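Local atomic coordinates of probable low molecular weight protein-tyrosine-phosphatase AmsI (PDB entry 4D74), a protein that probably acts as a low molecular weight protein-tyrosine phosphatase needed to make amylovoran, the exopolysaccharide virulence factor of the fire blight bacterium. Residues V34-L48 and G83-T95. The protein carries 1 engineered substitution. Residues are numbered along the deposited sequence; the frame is centred on the assembly and turned at random.
With SO4 (sulfate ion), chain B; SO4 (sulfate ion), chain D.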
ATOM      1  N   VAL A  34       8.981  -6.574 -10.968  1.00 15.94           N
ATOM      2  CA  VAL A  34      10.017  -5.759 -11.612  1.00 16.50           C
ATOM      3  C   VAL A  34      11.094  -5.315 -10.646  1.00 18.74           C
ATOM      4  O   VAL A  34      10.793  -4.813  -9.579  1.00 18.74           O
ATOM      5  CB  VAL A  34       9.375  -4.512 -12.241  1.00 16.93           C
ATOM      6  CG1 VAL A  34      10.430  -3.554 -12.788  1.00 18.63           C
ATOM      7  CG2 VAL A  34       8.406  -4.904 -13.328  1.00 18.12           C
ATOM      8  N   CYS A  35      12.363  -5.517 -11.027  1.00 18.30           N
ATOM      9  CA  CYS A  35      13.469  -4.878 -10.319  1.00 19.06           C
ATOM     10  C   CYS A  35      14.460  -4.389 -11.367  1.00 18.07           C
ATOM     11  O   CYS A  35      14.027  -3.887 -12.405  1.00 19.02           O
ATOM     12  CB  CYS A  35      13.983  -5.789  -9.242  1.00 20.32           C
ATOM     13  SG  CYS A  35      14.889  -4.888  -7.954  1.00 25.27           S
ATOM     14  N   ILE A  36      15.767  -4.410 -11.102  1.00 17.66           N
ATOM     15  CA  ILE A  36      16.731  -3.799 -12.010  1.00 18.38           C
ATOM     16  C   ILE A  36      17.354  -4.761 -13.006  1.00 15.63           C
ATOM     17  O   ILE A  36      17.113  -4.648 -14.209  1.00 16.58           O
ATOM     18  CB  ILE A  36      17.822  -3.009 -11.233  1.00 20.05           C
ATOM     19  CG1 ILE A  36      17.207  -2.118 -10.159  1.00 22.54           C
ATOM     20  CG2 ILE A  36      18.670  -2.229 -12.228  1.00 20.52           C
ATOM     21  CD1 ILE A  36      16.294  -1.062 -10.686  1.00 23.99           C
ATOM     22  N   GLY A  37      18.110  -5.722 -12.524  1.00 16.41           N
ATOM     23  CA  GLY A  37      18.825  -6.653 -13.354  1.00 16.80           C
ATOM     24  C   GLY A  37      18.020  -7.838 -13.888  1.00 16.17           C
ATOM     25  O   GLY A  37      18.412  -8.502 -14.865  1.00 16.47           O
ATOM     26  N   ASN A  38      16.931  -8.147 -13.173  1.00 17.07           N
ATOM     27  CA  ASN A  38      16.076  -9.327 -13.428  1.00 16.44           C
ATOM     28  C   ASN A  38      16.834 -10.619 -13.251  1.00 17.52           C
ATOM     29  O   ASN A  38      16.564 -11.569 -13.969  1.00 17.67           O
ATOM     30  CB  ASN A  38      15.344  -9.233 -14.758  1.00 15.66           C
ATOM     31  CG  ASN A  38      14.219 -10.281 -14.930  1.00 16.08           C
ATOM     32  OD1 ASN A  38      13.926 -10.706 -16.042  1.00 17.26           O
ATOM     33  ND2 ASN A  38      13.507 -10.566 -13.859  1.00 16.05           N
ATOM     34  N   ILE A  39      17.753 -10.649 -12.270  1.00 18.35           N
ATOM     35  CA  ILE A  39      18.471 -11.876 -11.882  1.00 19.66           C
ATOM     36  C   ILE A  39      18.388 -12.272 -10.400  1.00 21.90           C
ATOM     37  O   ILE A  39      18.760 -13.404 -10.090  1.00 22.11           O
ATOM     38  CB  ILE A  39      19.946 -11.776 -12.344  1.00 20.96           C
ATOM     39  CG1 ILE A  39      20.648 -10.550 -11.733  1.00 21.82           C
ATOM     40  CG2 ILE A  39      20.030 -11.748 -13.842  1.00 20.58           C
ATOM     41  CD1 ILE A  39      22.171 -10.656 -11.905  1.00 24.27           C
ATOM     42  N   CYS A  40      17.830 -11.442  -9.490  1.00 21.77           N
ATOM     43  CA  CYS A  40      17.880 -11.714  -8.053  0.50 23.69           C
ATOM     44  C   CYS A  40      16.503 -11.681  -7.307  1.00 24.34           C
ATOM     45  O   CYS A  40      15.778 -12.737  -7.244  1.00 21.72           O
ATOM     46  CB  CYS A  40      18.871 -10.731  -7.462  0.50 25.41           C
ATOM     47  SG  CYS A  40      19.282 -11.104  -5.767  0.50 26.35           S
ATOM     48  N   ARG A  41      16.093 -10.506  -6.784  1.00 20.61           N
ATOM     49  CA  ARG A  41      14.801 -10.373  -6.106  1.00 18.15           C
ATOM     50  C   ARG A  41      13.643 -10.684  -7.050  1.00 17.35           C
ATOM     51  O   ARG A  41      12.672 -11.332  -6.654  1.00 17.55           O
ATOM     52  CB  ARG A  41      14.574  -8.969  -5.545  1.00 17.16           C
ATOM     53  CG  ARG A  41      15.401  -8.724  -4.287  1.00 18.05           C
ATOM     54  CD  ARG A  41      15.262  -7.309  -3.828  1.00 19.11           C
ATOM     55  NE  ARG A  41      15.968  -6.406  -4.730  1.00 18.56           N
ATOM     56  CZ  ARG A  41      16.028  -5.086  -4.597  1.00 20.32           C
ATOM     57  NH1 ARG A  41      15.427  -4.491  -3.591  1.00 20.63           N
ATOM     58  NH2 ARG A  41      16.703  -4.346  -5.477  1.00 22.83           N
ATOM     59  N   SER A  42      13.728 -10.207  -8.289  1.00 16.53           N
ATOM     60  CA  SER A  42      12.558 -10.329  -9.138  1.00 15.97           C
ATOM     61  C   SER A  42      12.255 -11.767  -9.580  1.00 17.33           C
ATOM     62  O   SER A  42      11.107 -12.150  -9.537  1.00 15.96           O
ATOM     63  CB  SER A  42      12.511  -9.299 -10.284  1.00 15.97           C
ATOM     64  OG  SER A  42      13.653  -9.314 -11.123  1.00 18.30           O
ATOM     65  N   PRO A  43      13.255 -12.563  -9.995  1.00 17.11           N
ATOM     66  CA  PRO A  43      12.906 -13.967 -10.303  1.00 17.61           C
ATOM     67  C   PRO A  43      12.485 -14.745  -9.052  1.00 17.62           C
ATOM     68  O   PRO A  43      11.633 -15.623  -9.131  1.00 18.19           O
ATOM     69  CB  PRO A  43      14.192 -14.559 -10.920  1.00 18.66           C
ATOM     70  CG  PRO A  43      15.244 -13.590 -10.630  1.00 19.74           C
ATOM     71  CD  PRO A  43      14.636 -12.260 -10.392  1.00 18.91           C
ATOM     72  N   THR A  44      13.036 -14.406  -7.897  1.00 17.32           N
ATOM     73  CA  THR A  44      12.624 -15.059  -6.679  1.00 16.73           C
ATOM     74  C   THR A  44      11.142 -14.737  -6.388  1.00 16.90           C
ATOM     75  O   THR A  44      10.348 -15.640  -6.124  1.00 16.25           O
ATOM     76  CB  THR A  44      13.521 -14.667  -5.487  1.00 18.55           C
ATOM     77  OG1 THR A  44      14.891 -15.050  -5.780  1.00 19.20           O
ATOM     78  CG2 THR A  44      13.088 -15.358  -4.230  1.00 19.71           C
ATOM     79  N   GLY A  45      10.807 -13.471  -6.420  1.00 17.17           N
ATOM     80  CA  GLY A  45       9.423 -13.058  -6.227  1.00 16.45           C
ATOM     81  C   GLY A  45       8.482 -13.698  -7.221  1.00 16.55           C
ATOM     82  O   GLY A  45       7.397 -14.148  -6.840  1.00 17.09           O
ATOM     83  N   GLU A  46       8.874 -13.725  -8.491  1.00 15.73           N
ATOM     84  CA  GLU A  46       8.099 -14.382  -9.558  1.00 16.09           C
ATOM     85  C   GLU A  46       7.814 -15.824  -9.181  1.00 16.22           C
ATOM     86  O   GLU A  46       6.669 -16.260  -9.239  1.00 17.59           O
ATOM     87  CB  GLU A  46       8.841 -14.340 -10.902  1.00 18.47           C
ATOM     88  CG  GLU A  46       8.196 -15.176 -12.010  1.00 20.10           C
ATOM     89  CD  GLU A  46       9.139 -15.454 -13.178  1.00 24.19           C
ATOM     90  OE1 GLU A  46       9.915 -14.551 -13.576  1.00 23.37           O
ATOM     91  OE2 GLU A  46       9.083 -16.588 -13.715  1.00 24.85           O
ATOM     92  N   ARG A  47       8.839 -16.576  -8.820  1.00 16.22           N
ATOM     93  CA  ARG A  47       8.650 -17.988  -8.614  1.00 16.59           C
ATOM     94  C   ARG A  47       7.909 -18.316  -7.321  1.00 18.36           C
ATOM     95  O   ARG A  47       7.224 -19.333  -7.249  1.00 18.44           O
ATOM     96  CB  ARG A  47       9.967 -18.732  -8.735  1.00 17.76           C
ATOM     97  CG  ARG A  47      10.583 -18.585 -10.127  1.00 18.29           C
ATOM     98  CD  ARG A  47       9.719 -19.127 -11.243  1.00 20.08           C
ATOM     99  NE  ARG A  47      10.389 -18.984 -12.528  1.00 20.19           N
ATOM    100  CZ  ARG A  47      11.271 -19.858 -13.023  1.00 21.73           C
ATOM    101  NH1 ARG A  47      11.604 -20.961 -12.365  1.00 21.66           N
ATOM    102  NH2 ARG A  47      11.831 -19.611 -14.205  1.00 21.63           N
ATOM    103  N   LEU A  48       8.022 -17.475  -6.310  1.00 17.73           N
ATOM    104  CA  LEU A  48       7.213 -17.627  -5.106  1.00 17.74           C
ATOM    105  C   LEU A  48       5.727 -17.454  -5.457  1.00 18.83           C
ATOM    106  O   LEU A  48       4.889 -18.246  -5.021  1.00 19.53           O
ATOM    107  CB  LEU A  48       7.646 -16.581  -4.087  1.00 17.93           C
ATOM    108  CG  LEU A  48       8.892 -16.926  -3.286  1.00 18.39           C
ATOM    109  CD1 LEU A  48       9.470 -15.684  -2.622  1.00 19.45           C
ATOM    110  CD2 LEU A  48       8.566 -17.990  -2.251  1.00 20.11           C
ATOM    111  N   GLY A  83      12.557 -25.061  -1.220  1.00 26.39           N
ATOM    112  CA  GLY A  83      11.663 -25.820  -2.078  1.00 25.54           C
ATOM    113  C   GLY A  83      11.131 -25.088  -3.292  1.00 24.62           C
ATOM    114  O   GLY A  83      10.163 -25.524  -3.918  1.00 27.27           O
ATOM    115  N   VAL A  84      11.770 -23.961  -3.631  1.00 22.25           N
ATOM    116  CA  VAL A  84      11.403 -23.184  -4.778  1.00 22.62           C
ATOM    117  C   VAL A  84      12.510 -23.232  -5.828  1.00 21.89           C
ATOM    118  O   VAL A  84      13.671 -23.054  -5.515  1.00 24.31           O
ATOM    119  CB  VAL A  84      11.099 -21.719  -4.348  1.00 23.53           C
ATOM    120  CG1 VAL A  84      10.946 -20.812  -5.546  1.00 23.42           C
ATOM    121  CG2 VAL A  84       9.852 -21.701  -3.439  1.00 24.82           C
ATOM    122  N   SER A  85      12.100 -23.443  -7.081  1.00 21.49           N
ATOM    123  CA  SER A  85      12.991 -23.516  -8.210  1.00 22.01           C
ATOM    124  C   SER A  85      13.056 -22.219  -8.988  1.00 21.82           C
ATOM    125  O   SER A  85      12.021 -21.672  -9.355  1.00 21.73           O
ATOM    126  CB  SER A  85      12.510 -24.571  -9.194  1.00 23.94           C
ATOM    127  OG  SER A  85      13.299 -24.489 -10.373  1.00 26.90           O
ATOM    128  N   LEU A  86      14.280 -21.763  -9.286  1.00 22.79           N
ATOM    129  CA  LEU A  86      14.461 -20.629 -10.181  1.00 21.81           C
ATOM    130  C   LEU A  86      14.985 -21.064 -11.546  1.00 23.72           C
ATOM    131  O   LEU A  86      15.485 -20.254 -12.328  1.00 22.09           O
ATOM    132  CB  LEU A  86      15.443 -19.613  -9.570  1.00 21.78           C
ATOM    133  CG  LEU A  86      15.163 -19.115  -8.156  1.00 21.35           C
ATOM    134  CD1 LEU A  86      16.097 -17.936  -7.814  1.00 22.22           C
ATOM    135  CD2 LEU A  86      13.712 -18.721  -7.978  1.00 20.97           C
ATOM    136  N   GLN A  87      14.869 -22.358 -11.817  1.00 23.59           N
ATOM    137  CA  GLN A  87      15.363 -22.913 -13.080  1.00 25.90           C
ATOM    138  C   GLN A  87      14.720 -22.336 -14.297  1.00 25.05           C
ATOM    139  O   GLN A  87      13.542 -21.999 -14.322  1.00 23.57           O
ATOM    140  CB  GLN A  87      15.108 -24.418 -13.110  1.00 30.17           C
ATOM    141  CG  GLN A  87      16.323 -25.275 -12.922  1.00 37.30           C
ATOM    142  CD  GLN A  87      16.027 -26.696 -13.408  1.00 41.58           C
ATOM    143  OE1 GLN A  87      15.247 -27.397 -12.783  1.00 42.30           O
ATOM    144  NE2 GLN A  87      16.596 -27.092 -14.556  1.00 44.44           N
ATOM    145  N   ASP A  88      15.528 -22.263 -15.362  1.00 27.16           N
ATOM    146  CA  ASP A  88      15.118 -21.772 -16.660  1.00 27.52           C
ATOM    147  C   ASP A  88      14.568 -20.365 -16.644  1.00 22.82           C
ATOM    148  O   ASP A  88      13.640 -20.024 -17.343  1.00 26.76           O
ATOM    149  CB  ASP A  88      14.239 -22.785 -17.376  1.00 32.59           C
ATOM    150  CG  ASP A  88      15.035 -24.077 -17.716  1.00 39.97           C
ATOM    151  OD1 ASP A  88      16.143 -23.987 -18.351  1.00 41.75           O
ATOM    152  OD2 ASP A  88      14.591 -25.164 -17.280  1.00 46.09           O
ATOM    153  N   HIS A  89      15.177 -19.548 -15.808  1.00 21.59           N
ATOM    154  CA  HIS A  89      14.883 -18.139 -15.826  1.00 20.13           C
ATOM    155  C   HIS A  89      15.729 -17.490 -16.887  1.00 18.97           C
ATOM    156  O   HIS A  89      16.910 -17.804 -16.981  1.00 19.99           O
ATOM    157  CB  HIS A  89      15.207 -17.521 -14.488  1.00 19.65           C
ATOM    158  CG  HIS A  89      15.003 -16.046 -14.486  1.00 19.23           C
ATOM    159  ND1 HIS A  89      13.754 -15.480 -14.563  1.00 18.81           N
ATOM    160  CD2 HIS A  89      15.886 -15.021 -14.462  1.00 20.46           C
ATOM    161  CE1 HIS A  89      13.878 -14.164 -14.639  1.00 19.21           C
ATOM    162  NE2 HIS A  89      15.166 -13.863 -14.542  1.00 19.51           N
ATOM    163  N   VAL A  90      15.127 -16.609 -17.665  1.00 17.69           N
ATOM    164  CA  VAL A  90      15.844 -15.830 -18.689  1.00 18.24           C
ATOM    165  C   VAL A  90      15.511 -14.347 -18.475  1.00 17.20           C
ATOM    166  O   VAL A  90      14.358 -13.897 -18.656  1.00 18.30           O
ATOM    167  CB  VAL A  90      15.459 -16.277 -20.111  1.00 19.52           C
ATOM    168  CG1 VAL A  90      16.241 -15.489 -21.154  1.00 20.69           C
ATOM    169  CG2 VAL A  90      15.731 -17.789 -20.260  1.00 20.59           C
ATOM    170  N   ALA A  91      16.518 -13.582 -18.050  1.00 16.98           N
ATOM    171  CA  ALA A  91      16.283 -12.198 -17.748  1.00 16.50           C
ATOM    172  C   ALA A  91      15.857 -11.419 -18.976  1.00 16.98           C
ATOM    173  O   ALA A  91      16.338 -11.649 -20.081  1.00 17.29           O
ATOM    174  CB  ALA A  91      17.527 -11.598 -17.110  1.00 16.84           C
ATOM    175  N   GLN A  92      14.883 -10.516 -18.792  1.00 15.76           N
ATOM    176  CA  GLN A  92      14.368  -9.705 -19.865  1.00 15.96           C
ATOM    177  C   GLN A  92      14.200  -8.243 -19.463  1.00 16.03           C
ATOM    178  O   GLN A  92      13.876  -7.949 -18.317  1.00 17.12           O
ATOM    179  CB  GLN A  92      13.037 -10.309 -20.374  1.00 18.19           C
ATOM    180  CG  GLN A  92      11.877 -10.210 -19.409  1.00 20.22           C
ATOM    181  CD  GLN A  92      10.588 -10.785 -19.971  1.00 23.62           C
ATOM    182  OE1 GLN A  92      10.420 -10.964 -21.191  1.00 25.24           O
ATOM    183  NE2 GLN A  92       9.651 -11.078 -19.064  1.00 22.82           N
ATOM    184  N   GLN A  93      14.365  -7.358 -20.426  1.00 16.55           N
ATOM    185  CA  GLN A  93      14.148  -5.948 -20.238  1.00 16.73           C
ATOM    186  C   GLN A  93      12.686  -5.570 -20.182  1.00 17.42           C
ATOM    187  O   GLN A  93      11.904  -5.996 -21.023  1.00 18.32           O
ATOM    188  CB  GLN A  93      14.808  -5.169 -21.394  1.00 17.43           C
ATOM    189  CG  GLN A  93      14.597  -3.678 -21.367  1.00 17.08           C
ATOM    190  CD  GLN A  93      15.141  -3.006 -20.130  1.00 17.86           C
ATOM    191  OE1 GLN A  93      16.255  -3.316 -19.692  1.00 19.19           O
ATOM    192  NE2 GLN A  93      14.377  -2.090 -19.569  1.00 19.25           N
ATOM    193  N   LEU A  94      12.324  -4.770 -19.179  1.00 17.22           N
ATOM    194  CA  LEU A  94      10.959  -4.232 -19.080  1.00 17.41           C
ATOM    195  C   LEU A  94      10.655  -3.292 -20.242  1.00 18.95           C
ATOM    196  O   LEU A  94      11.424  -2.392 -20.518  1.00 19.47           O
ATOM    197  CB  LEU A  94      10.785  -3.409 -17.811  1.00 18.18           C
ATOM    198  CG  LEU A  94       9.346  -2.929 -17.564  1.00 18.05           C
ATOM    199  CD1 LEU A  94       8.351  -4.057 -17.345  1.00 19.93           C
ATOM    200  CD2 LEU A  94       9.343  -2.030 -16.328  1.00 20.20           C
ATOM    201  N   THR A  95       9.500  -3.509 -20.874  1.00 18.86           N
ATOM    202  CA  THR A  95       9.018  -2.673 -21.950  1.00 20.20           C
ATOM    203  C   THR A  95       7.668  -2.052 -21.577  1.00 20.55           C
ATOM    204  O   THR A  95       6.976  -2.519 -20.652  1.00 21.23           O
ATOM    205  CB  THR A  95       8.840  -3.475 -23.235  1.00 21.50           C
ATOM    206  OG1 THR A  95       7.801  -4.424 -23.057  1.00 22.63           O
ATOM    207  CG2 THR A  95      10.108  -4.172 -23.637  1.00 22.98           C
TER
HETATM  208  S   SO4 B1145      16.887  -7.892  -9.799  1.00 24.67           S
HETATM  209  O1  SO4 B1145      18.148  -8.568 -10.268  1.00 21.84           O
HETATM  210  O2  SO4 B1145      17.205  -6.470  -9.559  1.00 25.94           O
HETATM  211  O3  SO4 B1145      16.296  -8.570  -8.676  1.00 33.36           O
HETATM  212  O4  SO4 B1145      15.751  -7.701 -10.751  1.00 27.83           O
HETATM  213  S   SO4 D1147      19.029 -22.358 -15.246  1.00 48.87           S
HETATM  214  O1  SO4 D1147      18.044 -23.455 -15.472  1.00 50.98           O
HETATM  215  O2  SO4 D1147      19.619 -22.478 -13.877  1.00 44.52           O
HETATM  216  O3  SO4 D1147      18.357 -21.063 -15.579  1.00 53.55           O
HETATM  217  O4  SO4 D1147      20.120 -22.508 -16.220  1.00 59.70           O
HETATM  218  O   HOH W   1      12.224 -12.748 -17.196  1.00 20.81           O
HETATM  219  O   HOH W   2      11.501 -16.885 -15.214  1.00 23.65           O
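The irregular chain 83-95 runs antiparallel to 34-48, past the end of strand 30-35 and along helix 41-52, drawing closest at Asn38 and Ala91, CA atoms 5.2 Å apart. Asn38 is held at both its backbone and its amide: His89 NE2 gives a hydrogen bond to Asn38 O (2.7 Å), near the imidazole plane, while Gln92 N meets Asn38 OD1 in the carbonyl plane, on a lone pair (2.9 Å). The amide and ring planes stand 84° apart, and Asn38 ND2 turns to Ser42 OG (3.0 Å) and to Ser60 of strand 57-62. Pro43 CB makes a CH-pi contact over one His89 face, 3.7 Å from the centroid. Residues 35-42 form the P-loop of this phosphatase family, with Cys35 probably the nucleophile and Arg41 probably catalytic, as in relatives; a sulfate, probably from the crystallisation liquor, occupies it, held by backbone N-H groups and by Ser42 OG (2.7 Å to its O4). The Asn38 amide is thus second-shell, positioning Ser42; His89 backs it by gripping Asn38 O, while Asn38 N meets the anion directly. Farther along the helix, the Arg47 chain kinks about CB-CG (chi2 -61°), laying CB and CG on Leu86 while NH1 and NH2 grip Gln87 O end-on, this atom lying in the guanidinium plane 2.9 Å from each; NH1 also bonds Ser85 O weakly. Arg47 NE is salt-bridged to Glu46 OE2 (3.0 Å), which, with the Gln87 bonds, helps hold the guanidinium's rotation, and a water links Glu46, Arg47 and His89 ND1. Glu46 OE1 bonds Ser60. Val84 lies against Arg47 CB and Leu48, beside Tyr154.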